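PDB 3VSN: Non-sulfated chondroitin lyase E66 from Autographa californica nucleopolyhedrovirus, which cleaves non-sulfated chondroitin as a lyase of the occlusion-derived virus envelope and is essential for oral infectivity, perhaps by digesting the chondroitin sulfate barrier of the midgut peritrophic matrix. Local coordinates for residues M298-T303 with Y348-P353; Q358-T363 with G396-P401. All blocks are in the same frame, centred on the assembly; numbering follows the deposited sequence.

Interaction 1: M298-T303 with Y348-P353; sequences MSRNGT and YYESDP
R300 grips two carboxylates of residues 348-353 through two different nitrogens of its guanidinium group. NE donates to OD2 of D352 at 2.7 Å, and that oxygen accepts with its anti lone pair, the one facing away from OD1, while NH1 of R300 donates to OE1 of E350 at 2.9 Å. Both acceptors lie close to the guanidinium plane. The carboxylates are nonetheless turned steeply against that plane, by 86° for D352 and 70° for E350, whose OE1 is met from above its own plane. The bend of the arginine chain at chi3 (-60°) turns NE and NH1 to these two acceptors. R300 is the transition-state stabiliser of this lyase and E350 is important for activity, so the salt-bridge network belongs to the catalytic centre. OE2 of E350 is taken by H246, the proton acceptor; the one carboxylate therefore joins two functional residues and probably helps position both. OD1 of D352 accepts the backbone N-H groups of T354 and N355. At the backbone, one water lies within hydrogen-bonding distance of R300 O, E350 O and Y349 OH, the last at 2.6 Å. Within the type I turn S299-G302, S299 OG donates to N301 OD1.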
ATOM      1  N   MET A 298       1.040  -4.611  -1.051  1.00 16.13           N
ATOM      2  CA  MET A 298       2.479  -4.342  -0.969  1.00 16.82           C
ATOM      3  C   MET A 298       3.327  -5.527  -1.444  1.00 16.96           C
ATOM      4  O   MET A 298       2.808  -6.451  -2.070  1.00 16.89           O
ATOM      5  CB  MET A 298       2.854  -3.897   0.450  1.00 17.21           C
ATOM      6  CG  MET A 298       2.214  -2.575   0.865  1.00 17.78           C
ATOM      7  SD  MET A 298       2.813  -1.146  -0.069  1.00 18.94           S
ATOM      8  CE  MET A 298       4.315  -0.760   0.829  1.00 19.02           C
ATOM      9  N   SER A 299       4.629  -5.494  -1.163  1.00 17.38           N
ATOM     10  CA  SER A 299       5.556  -6.468  -1.755  1.00 17.72           C
ATOM     11  C   SER A 299       5.402  -7.895  -1.214  1.00 17.63           C
ATOM     12  O   SER A 299       4.822  -8.113  -0.146  1.00 17.60           O
ATOM     13  CB  SER A 299       7.007  -5.980  -1.654  1.00 17.99           C
ATOM     14  OG  SER A 299       7.310  -5.533  -0.350  1.00 18.27           O
ATOM     15  N   ARG A 300       5.931  -8.857  -1.966  1.00 17.68           N
ATOM     16  CA  ARG A 300       5.740 -10.281  -1.680  1.00 17.93           C
ATOM     17  C   ARG A 300       6.366 -10.786  -0.375  1.00 17.88           C
ATOM     18  O   ARG A 300       5.995 -11.854   0.109  1.00 18.16           O
ATOM     19  CB  ARG A 300       6.236 -11.129  -2.853  1.00 18.26           C
ATOM     20  CG  ARG A 300       5.384 -11.023  -4.109  1.00 18.83           C
ATOM     21  CD  ARG A 300       5.988 -11.838  -5.242  1.00 19.34           C
ATOM     22  NE  ARG A 300       7.336 -11.375  -5.563  1.00 19.93           N
ATOM     23  CZ  ARG A 300       7.619 -10.427  -6.452  1.00 20.23           C
ATOM     24  NH1 ARG A 300       6.650  -9.836  -7.140  1.00 20.01           N
ATOM     25  NH2 ARG A 300       8.882 -10.076  -6.659  1.00 20.07           N
ATOM     26  N   ASN A 301       7.307 -10.040   0.193  1.00 17.89           N
ATOM     27  CA  ASN A 301       7.914 -10.433   1.475  1.00 18.05           C
ATOM     28  C   ASN A 301       6.963 -10.267   2.664  1.00 17.53           C
ATOM     29  O   ASN A 301       7.182 -10.837   3.736  1.00 17.42           O
ATOM     30  CB  ASN A 301       9.222  -9.673   1.723  1.00 18.68           C
ATOM     31  CG  ASN A 301       9.021  -8.172   1.811  1.00 19.60           C
ATOM     32  OD1 ASN A 301       8.285  -7.586   1.021  1.00 20.27           O
ATOM     33  ND2 ASN A 301       9.684  -7.541   2.774  1.00 20.34           N
ATOM     34  N   GLY A 302       5.901  -9.492   2.463  1.00 16.81           N
ATOM     35  CA  GLY A 302       4.928  -9.235   3.518  1.00 16.23           C
ATOM     36  C   GLY A 302       5.375  -8.049   4.340  1.00 15.92           C
ATOM     37  O   GLY A 302       6.242  -8.175   5.207  1.00 15.81           O
ATOM     38  N   THR A 303       4.784  -6.893   4.054  1.00 15.67           N
ATOM     39  CA  THR A 303       5.164  -5.648   4.709  1.00 15.42           C
ATOM     40  C   THR A 303       3.955  -4.730   4.883  1.00 15.23           C
ATOM     41  O   THR A 303       3.061  -4.702   4.031  1.00 15.09           O
ATOM     42  CB  THR A 303       6.289  -4.918   3.933  1.00 15.69           C
ATOM     43  OG1 THR A 303       6.596  -3.677   4.575  1.00 15.44           O
ATOM     44  CG2 THR A 303       5.890  -4.649   2.474  1.00 15.83           C
ATOM     45  N   TYR A 348      -5.390 -13.337  -5.518  1.00 12.95           N
ATOM     46  CA  TYR A 348      -5.429 -13.168  -4.069  1.00 13.01           C
ATOM     47  C   TYR A 348      -4.021 -13.250  -3.490  1.00 13.20           C
ATOM     48  O   TYR A 348      -3.793 -12.878  -2.340  1.00 12.95           O
ATOM     49  CB  TYR A 348      -6.367 -14.185  -3.401  1.00 12.98           C
ATOM     50  CG  TYR A 348      -5.868 -15.619  -3.371  1.00 13.01           C
ATOM     51  CD1 TYR A 348      -6.235 -16.527  -4.364  1.00 13.01           C
ATOM     52  CD2 TYR A 348      -5.048 -16.074  -2.334  1.00 12.99           C
ATOM     53  CE1 TYR A 348      -5.795 -17.845  -4.331  1.00 12.89           C
ATOM     54  CE2 TYR A 348      -4.601 -17.386  -2.291  1.00 12.94           C
ATOM     55  CZ  TYR A 348      -4.976 -18.265  -3.293  1.00 13.02           C
ATOM     56  OH  TYR A 348      -4.534 -19.564  -3.247  1.00 13.14           O
ATOM     57  N   TYR A 349      -3.076 -13.732  -4.297  1.00 13.51           N
ATOM     58  CA  TYR A 349      -1.707 -13.923  -3.834  1.00 14.18           C
ATOM     59  C   TYR A 349      -0.715 -14.021  -4.988  1.00 14.77           C
ATOM     60  O   TYR A 349      -1.068 -14.454  -6.086  1.00 14.78           O
ATOM     61  CB  TYR A 349      -1.612 -15.171  -2.942  1.00 13.84           C
ATOM     62  CG  TYR A 349      -0.252 -15.372  -2.306  1.00 13.94           C
ATOM     63  CD1 TYR A 349       0.337 -14.367  -1.542  1.00 13.87           C
ATOM     64  CD2 TYR A 349       0.442 -16.572  -2.465  1.00 13.92           C
ATOM     65  CE1 TYR A 349       1.582 -14.546  -0.962  1.00 13.98           C
ATOM     66  CE2 TYR A 349       1.686 -16.762  -1.877  1.00 13.89           C
ATOM     67  CZ  TYR A 349       2.247 -15.749  -1.127  1.00 13.93           C
ATOM     68  OH  TYR A 349       3.482 -15.926  -0.547  1.00 14.31           O
ATOM     69  N   GLU A 350       0.520 -13.601  -4.725  1.00 15.77           N
ATOM     70  CA  GLU A 350       1.632 -13.797  -5.645  1.00 16.72           C
ATOM     71  C   GLU A 350       2.845 -14.255  -4.843  1.00 17.13           C
ATOM     72  O   GLU A 350       3.199 -13.636  -3.841  1.00 17.01           O
ATOM     73  CB  GLU A 350       1.953 -12.506  -6.407  1.00 17.34           C
ATOM     74  CG  GLU A 350       2.903 -12.703  -7.582  1.00 18.40           C
ATOM     75  CD  GLU A 350       3.436 -11.396  -8.143  1.00 19.48           C
ATOM     76  OE1 GLU A 350       3.815 -10.513  -7.349  1.00 20.32           O
ATOM     77  OE2 GLU A 350       3.485 -11.255  -9.381  1.00 20.29           O
ATOM     78  N   SER A 351       3.459 -15.350  -5.283  1.00 17.75           N
ATOM     79  CA  SER A 351       4.659 -15.882  -4.642  1.00 18.67           C
ATOM     80  C   SER A 351       5.870 -15.825  -5.574  1.00 19.21           C
ATOM     81  O   SER A 351       5.733 -15.575  -6.772  1.00 18.95           O
ATOM     82  CB  SER A 351       4.423 -17.322  -4.181  1.00 18.61           C
ATOM     83  OG  SER A 351       4.046 -18.151  -5.268  1.00 19.12           O
ATOM     84  N   ASP A 352       7.052 -16.052  -5.006  1.00 20.23           N
ATOM     85  CA  ASP A 352       8.294 -16.142  -5.774  1.00 21.13           C
ATOM     86  C   ASP A 352       9.183 -17.236  -5.155  1.00 21.79           C
ATOM     87  O   ASP A 352       8.786 -17.843  -4.159  1.00 21.56           O
ATOM     88  CB  ASP A 352       8.988 -14.767  -5.856  1.00 21.45           C
ATOM     89  CG  ASP A 352       9.379 -14.207  -4.492  1.00 21.80           C
ATOM     90  OD1 ASP A 352      10.107 -14.890  -3.742  1.00 22.06           O
ATOM     91  OD2 ASP A 352       8.980 -13.063  -4.181  1.00 21.78           O
ATOM     92  N   PRO A 353      10.375 -17.505  -5.739  1.00 22.55           N
ATOM     93  CA  PRO A 353      11.220 -18.581  -5.193  1.00 22.77           C
ATOM     94  C   PRO A 353      11.549 -18.464  -3.699  1.00 22.96           C
ATOM     95  O   PRO A 353      11.745 -19.488  -3.039  1.00 23.20           O
ATOM     96  CB  PRO A 353      12.499 -18.475  -6.031  1.00 22.85           C
ATOM     97  CG  PRO A 353      12.025 -17.939  -7.337  1.00 22.95           C
ATOM     98  CD  PRO A 353      10.960 -16.939  -6.972  1.00 22.68           C
TER
HETATM   99  O   HOH W   1       4.661 -13.748  -1.345  1.00 17.54           O

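Interaction 2: Q358-T363 with G396-P401; sequences QAPLWT and GIMRIP
A359 and P360, in the first turn of helix 359-364, present their side chains to M398 and I400, alternate residues of the irregular segment 396-401. All four CA-CB bonds point across the contact, whereas those of I397 and R399 point away, so the loop offers one side to the helix. CB of A359 points almost straight at CD1 of I400, 3.6 Å away, and meets that methyl from its flank; the methyl is carried there by an extended chain, CD1 anti to CA (chi2 178°). CB of M398 lies 3.8 Å from CG of P360, but bends at chi2 and chi3 lead the thioether away, leaving CB and CG to run obliquely past the proline ring. Beside these apolar pairs a water accepts from A359 N at 3.0 Å and donates to M398 O at 2.8 Å, linking helix start to loop backbone. Strand 349-351 borders the same packing, with Y349 touching both A359 and I400. Direct side-chain contact through saturated carbons implies attachment by close fit of shape, while the water gives a partner to the N-H of A359, which as first residue of the helix has no preceding helical turn to bond to.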
ATOM      1  N   GLN A 358       3.067 -15.775   2.494  1.00 15.08           N
ATOM      2  CA  GLN A 358       2.390 -14.506   2.769  1.00 14.75           C
ATOM      3  C   GLN A 358       0.893 -14.458   2.405  1.00 14.32           C
ATOM      4  O   GLN A 358       0.240 -13.433   2.623  1.00 14.02           O
ATOM      5  CB  GLN A 358       3.151 -13.344   2.106  1.00 14.97           C
ATOM      6  CG  GLN A 358       4.471 -12.981   2.783  1.00 15.26           C
ATOM      7  CD  GLN A 358       5.627 -13.919   2.443  1.00 15.65           C
ATOM      8  OE1 GLN A 358       5.502 -14.824   1.613  1.00 15.59           O
ATOM      9  NE2 GLN A 358       6.770 -13.695   3.085  1.00 15.89           N
ATOM     10  N   ALA A 359       0.354 -15.550   1.863  1.00 13.77           N
ATOM     11  CA  ALA A 359      -1.053 -15.567   1.426  1.00 13.59           C
ATOM     12  C   ALA A 359      -2.077 -15.324   2.542  1.00 13.40           C
ATOM     13  O   ALA A 359      -3.030 -14.572   2.330  1.00 13.25           O
ATOM     14  CB  ALA A 359      -1.384 -16.838   0.656  1.00 13.69           C
ATOM     15  N   PRO A 360      -1.901 -15.960   3.723  1.00 13.10           N
ATOM     16  CA  PRO A 360      -2.849 -15.658   4.799  1.00 13.14           C
ATOM     17  C   PRO A 360      -2.915 -14.172   5.173  1.00 12.94           C
ATOM     18  O   PRO A 360      -4.013 -13.644   5.366  1.00 12.82           O
ATOM     19  CB  PRO A 360      -2.335 -16.507   5.964  1.00 13.06           C
ATOM     20  CG  PRO A 360      -1.717 -17.686   5.280  1.00 13.39           C
ATOM     21  CD  PRO A 360      -1.014 -17.080   4.093  1.00 13.27           C
ATOM     22  N   LEU A 361      -1.762 -13.510   5.239  1.00 12.89           N
ATOM     23  CA  LEU A 361      -1.700 -12.074   5.534  1.00 13.13           C
ATOM     24  C   LEU A 361      -2.407 -11.231   4.466  1.00 13.20           C
ATOM     25  O   LEU A 361      -3.110 -10.273   4.791  1.00 13.19           O
ATOM     26  CB  LEU A 361      -0.241 -11.618   5.707  1.00 13.04           C
ATOM     27  CG  LEU A 361       0.037 -10.160   6.102  1.00 13.18           C
ATOM     28  CD1 LEU A 361      -0.525  -9.831   7.480  1.00 13.00           C
ATOM     29  CD2 LEU A 361       1.530  -9.876   6.051  1.00 13.12           C
ATOM     30  N   TRP A 362      -2.237 -11.605   3.200  1.00 13.28           N
ATOM     31  CA  TRP A 362      -2.866 -10.886   2.085  1.00 13.58           C
ATOM     32  C   TRP A 362      -4.356 -11.070   1.993  1.00 13.34           C
ATOM     33  O   TRP A 362      -5.056 -10.231   1.418  1.00 13.53           O
ATOM     34  CB  TRP A 362      -2.245 -11.317   0.763  1.00 13.79           C
ATOM     35  CG  TRP A 362      -0.872 -10.751   0.480  1.00 14.08           C
ATOM     36  CD1 TRP A 362       0.079 -10.290   1.391  1.00 14.29           C
ATOM     37  CD2 TRP A 362      -0.242 -10.602  -0.836  1.00 14.27           C
ATOM     38  NE1 TRP A 362       1.215  -9.863   0.740  1.00 14.34           N
ATOM     39  CE2 TRP A 362       1.088 -10.027  -0.595  1.00 14.43           C
ATOM     40  CE3 TRP A 362      -0.637 -10.868  -2.143  1.00 14.41           C
ATOM     41  CZ2 TRP A 362       1.967  -9.747  -1.633  1.00 14.57           C
ATOM     42  CZ3 TRP A 362       0.259 -10.585  -3.183  1.00 14.65           C
ATOM     43  CH2 TRP A 362       1.530 -10.041  -2.932  1.00 14.57           C
ATOM     44  N   THR A 363      -4.858 -12.172   2.538  1.00 13.00           N
ATOM     45  CA  THR A 363      -6.262 -12.536   2.366  1.00 12.48           C
ATOM     46  C   THR A 363      -7.107 -12.386   3.626  1.00 12.31           C
ATOM     47  O   THR A 363      -8.333 -12.296   3.544  1.00 12.17           O
ATOM     48  CB  THR A 363      -6.410 -13.986   1.863  1.00 12.63           C
ATOM     49  OG1 THR A 363      -5.775 -14.887   2.782  1.00 12.23           O
ATOM     50  CG2 THR A 363      -5.786 -14.139   0.478  1.00 12.75           C
ATOM     51  N   GLY A 396       1.154 -22.454  12.128  1.00 19.30           N
ATOM     52  CA  GLY A 396       0.535 -21.431  11.284  1.00 18.95           C
ATOM     53  C   GLY A 396       1.165 -21.173   9.929  1.00 18.88           C
ATOM     54  O   GLY A 396       0.804 -20.210   9.258  1.00 18.62           O
ATOM     55  N   ILE A 397       2.103 -22.024   9.516  1.00 18.86           N
ATOM     56  CA  ILE A 397       2.789 -21.836   8.234  1.00 18.74           C
ATOM     57  C   ILE A 397       1.962 -22.397   7.077  1.00 18.71           C
ATOM     58  O   ILE A 397       1.647 -23.583   7.044  1.00 18.64           O
ATOM     59  CB  ILE A 397       4.223 -22.429   8.251  1.00 18.97           C
ATOM     60  CG1 ILE A 397       5.106 -21.640   9.229  1.00 19.09           C
ATOM     61  CG2 ILE A 397       4.834 -22.420   6.852  1.00 18.98           C
ATOM     62  CD1 ILE A 397       6.338 -22.384   9.713  1.00 19.56           C
ATOM     63  N   MET A 398       1.603 -21.526   6.141  1.00 18.70           N
ATOM     64  CA  MET A 398       0.855 -21.920   4.955  1.00 19.18           C
ATOM     65  C   MET A 398       1.639 -21.493   3.720  1.00 19.63           C
ATOM     66  O   MET A 398       1.806 -20.298   3.473  1.00 19.17           O
ATOM     67  CB  MET A 398      -0.548 -21.291   4.972  1.00 19.56           C
ATOM     68  CG  MET A 398      -1.365 -21.488   3.698  1.00 20.02           C
ATOM     69  SD  MET A 398      -1.691 -23.208   3.241  1.00 20.89           S
ATOM     70  CE  MET A 398      -2.882 -23.697   4.489  1.00 20.81           C
ATOM     71  N   ARG A 399       2.123 -22.475   2.962  1.00 20.03           N
ATOM     72  CA  ARG A 399       2.988 -22.222   1.807  1.00 20.68           C
ATOM     73  C   ARG A 399       2.244 -22.393   0.495  1.00 20.42           C
ATOM     74  O   ARG A 399       1.525 -23.376   0.313  1.00 20.22           O
ATOM     75  CB  ARG A 399       4.189 -23.171   1.806  1.00 22.12           C
ATOM     76  CG  ARG A 399       5.085 -23.064   3.024  1.00 23.45           C
ATOM     77  CD  ARG A 399       6.428 -23.741   2.790  1.00 25.04           C
ATOM     78  NE  ARG A 399       7.290 -23.593   3.960  1.00 26.57           N
ATOM     79  CZ  ARG A 399       8.135 -22.584   4.151  1.00 27.28           C
ATOM     80  NH1 ARG A 399       8.262 -21.627   3.238  1.00 27.81           N
ATOM     81  NH2 ARG A 399       8.867 -22.539   5.258  1.00 27.99           N
ATOM     82  N   ILE A 400       2.418 -21.436  -0.413  1.00 20.07           N
ATOM     83  CA  ILE A 400       1.924 -21.563  -1.789  1.00 20.13           C
ATOM     84  C   ILE A 400       3.090 -21.277  -2.744  1.00 21.07           C
ATOM     85  O   ILE A 400       3.240 -20.152  -3.229  1.00 20.62           O
ATOM     86  CB  ILE A 400       0.721 -20.630  -2.089  1.00 19.57           C
ATOM     87  CG1 ILE A 400      -0.384 -20.790  -1.036  1.00 18.88           C
ATOM     88  CG2 ILE A 400       0.173 -20.891  -3.490  1.00 19.16           C
ATOM     89  CD1 ILE A 400      -1.568 -19.871  -1.245  1.00 18.76           C
ATOM     90  N   PRO A 401       3.925 -22.303  -3.010  1.00 22.08           N
ATOM     91  CA  PRO A 401       5.156 -22.118  -3.785  1.00 22.78           C
ATOM     92  C   PRO A 401       4.900 -21.648  -5.208  1.00 23.69           C
ATOM     93  O   PRO A 401       3.870 -21.978  -5.797  1.00 23.84           O
ATOM     94  CB  PRO A 401       5.779 -23.523  -3.812  1.00 22.76           C
ATOM     95  CG  PRO A 401       5.121 -24.269  -2.698  1.00 22.98           C
ATOM     96  CD  PRO A 401       3.728 -23.715  -2.638  1.00 22.41           C
TER
HETATM   97  O   HOH W   2       1.182 -18.422   1.515  1.00 15.48           O

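Interactions 1 and 2 meet around strand 349-351 and helix 359-364, which are consecutive in the chain, and their centres lie about 9 Å apart. Interaction 1 is partly buried and ionic, in keeping with its place at the catalytic centre; interaction 2 is buried, mainly apolar, and lies farther from the middle of the chain. Each also includes a bridging water bound to backbone. Several contacts join them directly: Y349 OH lies 3.1 Å from Q358 N, S351 OG bonds to I400 O, and Q358 NE2 makes a weak hydrogen bond to N301 O. W362 of the helix packs against both R300 and E350, extending the helix's contacts from the loop 396-401 to the charged cluster.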